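Local coordinates for glycoside hydrolase, family 11\:clostridium cellulosome enzyme, dockerin type i\:polysaccharide (Clostridium thermocellum, PDB 2C71), which removes acetyl groups from acetylated xylan as a magnesium-binding family 4 carbohydrate esterase of the NodB-like polysaccharide deacetylase family, at residues Y30-T35 with I170-L175; P98-P103 with E187-K192. One frame throughout, in Å; residues are numbered along the deposited sequence.

Contact 1 of 2, residues Y30-T35 with I170-L175; sequences YNVKAT and IIIPTL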
loop_
_atom_site.group_PDB
_atom_site.type_symbol
_atom_site.label_atom_id
_atom_site.label_comp_id
_atom_site.label_asym_id
_atom_site.label_seq_id
_atom_site.Cartn_x
_atom_site.Cartn_y
_atom_site.Cartn_z
ATOM N N TYR A 30 18.125 0.663 -0.724
ATOM C CA TYR A 30 18.077 -0.379 -1.767
ATOM C C TYR A 30 17.633 0.124 -3.134
ATOM O O TYR A 30 17.558 -0.642 -4.084
ATOM C CB TYR A 30 17.166 -1.537 -1.308
ATOM C CG TYR A 30 17.687 -2.212 -0.103
ATOM C CD1 TYR A 30 18.840 -2.943 -0.202
ATOM C CD2 TYR A 30 17.044 -2.152 1.145
ATOM C CE1 TYR A 30 19.386 -3.550 0.925
ATOM C CE2 TYR A 30 17.576 -2.772 2.262
ATOM C CZ TYR A 30 18.757 -3.476 2.154
ATOM O OH TYR A 30 19.351 -4.099 3.235
ATOM N N ASN A 31 17.342 1.418 -3.221
ATOM C CA ASN A 31 16.867 2.015 -4.463
ATOM C C ASN A 31 15.599 1.342 -4.976
ATOM O O ASN A 31 15.487 1.028 -6.162
ATOM C CB ASN A 31 17.960 1.965 -5.534
ATOM C CG ASN A 31 17.616 2.793 -6.755
ATOM O OD1 ASN A 31 18.033 2.479 -7.870
ATOM N ND2 ASN A 31 16.849 3.858 -6.552
ATOM N N VAL A 32 14.647 1.122 -4.076
ATOM C CA VAL A 32 13.442 0.369 -4.403
ATOM C C VAL A 32 12.206 1.261 -4.370
ATOM O O VAL A 32 12.042 2.079 -3.464
ATOM C CB VAL A 32 13.237 -0.815 -3.441
ATOM C CG1 VAL A 32 11.789 -1.280 -3.472
ATOM C CG2 VAL A 32 14.179 -1.956 -3.795
ATOM N N LYS A 33 11.338 1.098 -5.363
ATOM C CA LYS A 33 10.049 1.821 -5.398
ATOM C C LYS A 33 8.964 0.992 -4.783
ATOM O O LYS A 33 8.953 -0.218 -4.946
ATOM C CB LYS A 33 9.676 2.167 -6.861
ATOM C CG LYS A 33 10.724 3.139 -7.515
ATOM C CD LYS A 33 10.386 3.504 -8.926
ATOM C CE LYS A 33 11.543 4.379 -9.565
ATOM N NZ LYS A 33 12.952 3.771 -9.508
ATOM N N ALA A 34 8.004 1.653 -4.156
ATOM C CA ALA A 34 6.890 0.986 -3.457
ATOM C C ALA A 34 5.646 1.848 -3.583
ATOM O O ALA A 34 5.654 2.923 -4.180
ATOM C CB ALA A 34 7.251 0.698 -2.020
ATOM N N THR A 35 4.561 1.361 -2.983
ATOM C CA THR A 35 3.274 2.045 -2.970
ATOM C C THR A 35 2.790 2.172 -1.527
ATOM O O THR A 35 2.836 1.187 -0.786
ATOM C CB THR A 35 2.225 1.317 -3.813
ATOM O OG1 THR A 35 2.759 1.076 -5.132
ATOM C CG2 THR A 35 0.934 2.092 -3.944
ATOM N N ILE A 170 15.992 -8.130 4.775
ATOM C CA ILE A 170 16.000 -9.498 4.293
ATOM C C ILE A 170 15.193 -9.610 3.009
ATOM O O ILE A 170 15.653 -10.198 2.020
ATOM C CB ILE A 170 15.491 -10.471 5.355
ATOM C CG1 ILE A 170 16.369 -10.417 6.591
ATOM C CG2 ILE A 170 15.383 -11.876 4.804
ATOM C CD1 ILE A 170 15.740 -11.076 7.816
ATOM N N ILE A 171 13.962 -9.087 3.006
ATOM C CA ILE A 171 13.082 -9.226 1.842
ATOM C C ILE A 171 13.717 -8.716 0.567
ATOM O O ILE A 171 13.654 -9.403 -0.469
ATOM C CB ILE A 171 11.742 -8.498 2.106
ATOM C CG1 ILE A 171 10.952 -9.179 3.249
ATOM C CG2 ILE A 171 10.914 -8.429 0.846
ATOM C CD1 ILE A 171 9.846 -8.308 3.816
ATOM N N ILE A 172 14.214 -7.482 0.592
ATOM C CA ILE A 172 14.662 -6.857 -0.660
ATOM C C ILE A 172 15.874 -7.619 -1.250
ATOM O O ILE A 172 15.830 -8.035 -2.411
ATOM C CB ILE A 172 14.799 -5.342 -0.513
ATOM C CG1 ILE A 172 13.421 -4.712 -0.339
ATOM C CG2 ILE A 172 15.536 -4.794 -1.767
ATOM C CD1 ILE A 172 13.450 -3.260 0.111
ATOM N N PRO A 173 16.944 -7.829 -0.472
ATOM C CA PRO A 173 18.080 -8.591 -1.061
ATOM C C PRO A 173 17.700 -9.998 -1.499
ATOM O O PRO A 173 18.161 -10.476 -2.537
ATOM C CB PRO A 173 19.117 -8.552 0.047
ATOM C CG PRO A 173 18.793 -7.339 0.865
ATOM C CD PRO A 173 17.311 -7.264 0.842
ATOM N N THR A 174 16.862 -10.694 -0.711
ATOM C CA THR A 174 16.525 -12.067 -1.048
ATOM C C THR A 174 15.740 -12.110 -2.350
ATOM O O THR A 174 16.073 -12.898 -3.253
ATOM C CB THR A 174 15.697 -12.761 0.044
ATOM O OG1 THR A 174 16.487 -12.904 1.215
ATOM C CG2 THR A 174 15.203 -14.142 -0.399
ATOM N N LEU A 175 14.722 -11.279 -2.490
ATOM C CA LEU A 175 13.940 -11.352 -3.709
ATOM C C LEU A 175 14.764 -10.854 -4.915
ATOM O O LEU A 175 14.656 -11.423 -6.002
ATOM C CB LEU A 175 12.616 -10.606 -3.560
ATOM C CG LEU A 175 11.661 -11.201 -2.524
ATOM C CD1 LEU A 175 10.305 -10.478 -2.534
ATOM C CD2 LEU A 175 11.494 -12.749 -2.721
#

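Contact 2 of 2, residues P98-P103 with E187-K192; sequences PKFFRP and ELFTLK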
loop_
_atom_site.group_PDB
_atom_site.type_symbol
_atom_site.label_atom_id
_atom_site.label_comp_id
_atom_site.label_asym_id
_atom_site.label_seq_id
_atom_site.Cartn_x
_atom_site.Cartn_y
_atom_site.Cartn_z
ATOM N N PRO A 98 -5.282 9.302 -6.649
ATOM C CA PRO A 98 -4.981 7.872 -6.472
ATOM C C PRO A 98 -5.623 7.032 -7.584
ATOM O O PRO A 98 -6.674 7.439 -8.077
ATOM C CB PRO A 98 -5.599 7.568 -5.113
ATOM C CG PRO A 98 -5.384 8.844 -4.343
ATOM C CD PRO A 98 -5.409 9.987 -5.351
ATOM N N LYS A 99 -5.020 5.904 -7.952
ATOM C CA LYS A 99 -5.616 4.994 -8.932
ATOM C C LYS A 99 -6.058 3.683 -8.283
ATOM O O LYS A 99 -6.725 2.857 -8.904
ATOM C CB LYS A 99 -4.629 4.707 -10.066
ATOM C CG LYS A 99 -4.403 5.879 -11.007
ATOM C CD LYS A 99 -3.854 5.412 -12.346
ATOM C CE LYS A 99 -2.531 6.087 -12.666
ATOM N NZ LYS A 99 -1.572 5.150 -13.315
ATOM N N PHE A 100 -5.673 3.511 -7.023
ATOM C CA PHE A 100 -5.865 2.267 -6.280
ATOM C C PHE A 100 -6.430 2.540 -4.889
ATOM O O PHE A 100 -6.103 3.561 -4.275
ATOM C CB PHE A 100 -4.537 1.532 -6.157
ATOM C CG PHE A 100 -3.967 1.086 -7.486
ATOM C CD1 PHE A 100 -4.412 -0.064 -8.068
ATOM C CD2 PHE A 100 -3.023 1.824 -8.143
ATOM C CE1 PHE A 100 -3.921 -0.466 -9.316
ATOM C CE2 PHE A 100 -2.514 1.432 -9.373
ATOM C CZ PHE A 100 -2.965 0.298 -9.968
ATOM N N PHE A 101 -7.249 1.600 -4.449
ATOM C CA PHE A 101 -7.903 1.612 -3.122
ATOM C C PHE A 101 -7.627 0.291 -2.436
ATOM O O PHE A 101 -7.791 -0.766 -3.050
ATOM C CB PHE A 101 -9.419 1.771 -3.323
ATOM C CG PHE A 101 -10.262 1.619 -2.072
ATOM C CD1 PHE A 101 -10.075 2.455 -0.982
ATOM C CD2 PHE A 101 -11.247 0.665 -2.015
ATOM C CE1 PHE A 101 -10.899 2.311 0.161
ATOM C CE2 PHE A 101 -12.061 0.553 -0.890
ATOM C CZ PHE A 101 -11.890 1.390 0.171
ATOM N N ARG A 102 -7.272 0.329 -1.159
ATOM C CA ARG A 102 -7.192 -0.857 -0.343
ATOM C C ARG A 102 -8.249 -0.766 0.726
ATOM O O ARG A 102 -8.188 0.126 1.601
ATOM C CB ARG A 102 -5.857 -1.023 0.361
ATOM C CG ARG A 102 -5.873 -2.282 1.235
ATOM C CD ARG A 102 -4.544 -2.819 1.522
ATOM N NE ARG A 102 -3.861 -3.325 0.350
ATOM C CZ ARG A 102 -2.559 -3.204 0.079
ATOM N NH1 ARG A 102 -1.744 -2.517 0.872
ATOM N NH2 ARG A 102 -2.068 -3.724 -1.033
ATOM N N PRO A 103 -9.267 -1.632 0.697
ATOM C CA PRO A 103 -10.342 -1.544 1.695
ATOM C C PRO A 103 -9.782 -1.737 3.093
ATOM O O PRO A 103 -8.989 -2.665 3.348
ATOM C CB PRO A 103 -11.311 -2.685 1.327
ATOM C CG PRO A 103 -10.970 -3.052 -0.009
ATOM C CD PRO A 103 -9.521 -2.677 -0.291
ATOM N N GLU A 187 3.078 0.543 -12.148
ATOM C CA GLU A 187 4.074 -0.104 -12.968
ATOM C C GLU A 187 3.783 -1.590 -13.141
ATOM O O GLU A 187 3.971 -2.159 -14.226
ATOM C CB GLU A 187 5.446 0.102 -12.371
ATOM C CG GLU A 187 6.023 1.490 -12.500
ATOM C CD GLU A 187 7.212 1.804 -11.569
ATOM O OE1 GLU A 187 7.646 0.949 -10.705
ATOM O OE2 GLU A 187 7.732 2.991 -11.670
ATOM N N LEU A 188 3.340 -2.263 -12.067
ATOM C CA LEU A 188 3.023 -3.681 -12.151
ATOM C C LEU A 188 1.961 -3.942 -13.223
ATOM O O LEU A 188 2.112 -4.813 -14.074
ATOM C CB LEU A 188 2.546 -4.176 -10.786
ATOM C CG LEU A 188 2.166 -5.645 -10.732
ATOM C CD1 LEU A 188 3.340 -6.541 -11.161
ATOM C CD2 LEU A 188 1.656 -6.056 -9.314
ATOM N N PHE A 189 0.869 -3.191 -13.176
ATOM C CA PHE A 189 -0.175 -3.324 -14.187
ATOM C C PHE A 189 0.393 -3.047 -15.579
ATOM O O PHE A 189 0.179 -3.796 -16.529
ATOM C CB PHE A 189 -1.338 -2.395 -13.908
ATOM C CG PHE A 189 -2.342 -2.959 -12.889
ATOM C CD1 PHE A 189 -2.016 -3.074 -11.551
ATOM C CD2 PHE A 189 -3.586 -3.354 -13.310
ATOM C CE1 PHE A 189 -3.000 -3.589 -10.644
ATOM C CE2 PHE A 189 -4.539 -3.832 -12.442
ATOM C CZ PHE A 189 -4.222 -3.966 -11.132
ATOM N N THR A 190 1.084 -1.923 -15.726
ATOM C CA THR A 190 1.551 -1.464 -17.053
ATOM C C THR A 190 2.514 -2.506 -17.661
ATOM O O THR A 190 2.404 -2.853 -18.836
ATOM C CB THR A 190 2.165 -0.089 -16.910
ATOM O OG1 THR A 190 1.238 0.865 -16.364
ATOM C CG2 THR A 190 2.602 0.459 -18.233
ATOM N N LEU A 191 3.470 -2.957 -16.878
ATOM C CA LEU A 191 4.487 -3.864 -17.397
ATOM C C LEU A 191 3.928 -5.225 -17.733
ATOM O O LEU A 191 4.502 -5.977 -18.555
ATOM C CB LEU A 191 5.641 -4.030 -16.383
ATOM C CG LEU A 191 6.483 -2.795 -16.187
ATOM C CD1 LEU A 191 7.278 -2.903 -14.877
ATOM C CD2 LEU A 191 7.445 -2.575 -17.353
ATOM N N LYS A 192 2.817 -5.603 -17.109
ATOM C CA LYS A 192 2.091 -6.850 -17.372
ATOM C C LYS A 192 1.025 -6.690 -18.462
ATOM O O LYS A 192 0.398 -7.672 -18.854
ATOM C CB LYS A 192 1.421 -7.348 -16.075
ATOM C CG LYS A 192 2.320 -7.735 -14.958
ATOM C CD LYS A 192 3.031 -8.978 -15.195
ATOM C CE LYS A 192 3.750 -9.514 -13.912
ATOM N NZ LYS A 192 4.551 -10.649 -14.366
#

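Contact 1 of 2, residues Y30-T35 with I170-L175
I172 fills the angle between Y30 and V32, and its two methyl groups divide the work. CG2 lies 3.7 Å from Y30 CB and is equally close to V32 CG2, where the valine and isoleucine side chains meet tip to tip. CD1 reaches the tyrosine ring itself, 3.9 Å from Y30 CD2. CB of I172 and CD of P173 both lie over one face of that ring, each offset toward its rim, so two successive helix residues pave the same face. Farther out along the ring, P173 CG comes within 3.8 Å of Y30 CE1, the proline and tyrosine side chains crossing at about a right angle. With CG of Y30 anti to the carbonyl carbon (chi1 -63°), the ring is carried out across the two helix residues.

The phenol does not end in an apolar setting: Y30 OH is hydrogen-bonded to D169 OD1, one residue before the 170-175 segment, which fixes the outer end of the ring against the same helix. The backbone carbonyl of Y30 is also tied to that helix, through K176 NZ. V32 and I172 both also touch L27 of helix 17-30 and F182 of strand 181-182. The turn of helix 164-177 that carries I172 and P173 is held by I170 O, which accepts from both T174 N and T174 OG1.

N31, the first residue past helix 17-30 to leave helical angles, has positive phi (57°) and forms a Schellman motif, after which the chain runs through V32 toward strand 35-38. The arrangement is a helix C-terminus and its helix-to-strand loop packed on a neighbouring helix, at the periphery of the alpha/beta fold of the NodB homology domain.

Contact 2 of 2, residues P98-P103 with E187-K192
The rings of F100 and F189 meet obliquely, with their planes at 49° and their centroids 5.3 Å apart. The closest approach is 3.5 Å, from F100 CE1 to F189 CE1. Next to it, F100 CZ lies 3.8 Å from F189 CD1, so the CE1-CZ bond of F100 lies against the CD1-CE1 bond of F189. The two side chains slide past one another in opposite directions, F100 coming from its strand and F189 from its helix. In each, CG stands beside the backbone N and anti to the carbonyl carbon (chi1 -64° in F100), a setting from which both rings reach into the space between strand and helix.

This is a strand-to-helix contact in the NodB-like fold: strand 100-101, which pairs in parallel with strand 119-120, is joined to helix 185-192 near the C-terminal end of the chain. V119 touches both phenylalanines, and the ring of Y204 packs edge-to-face with F189, while V194, I196 and V207 also touch F189. Farther along the 98-103 segment the chain leads toward the metal site, where the backbone O of R102 accepts a hydrogen bond from ND1 of H64, a magnesium ligand.

In the fold
Contacts 1 and 2 have their centres 18 Å apart, and their segments alternate along the chain: 30-35, 98-103, 170-175, then 187-192. Contact 1 sets the loop entering strand 35-38 against helix 164-177, whereas contact 2 joins the short strand 100-101 to helix 185-192. Strand 181-182, which pairs with strand 6-12 in the parallel sheet, lies between the two helices in sequence. The contacts also meet directly, with K33 CD packing 3.9 Å from E187 OE2. Together they tie the loop after the first helix and a mid-chain strand to the last two helices around the sheet, whose strand 6-12 leads to the magnesium ligand D13.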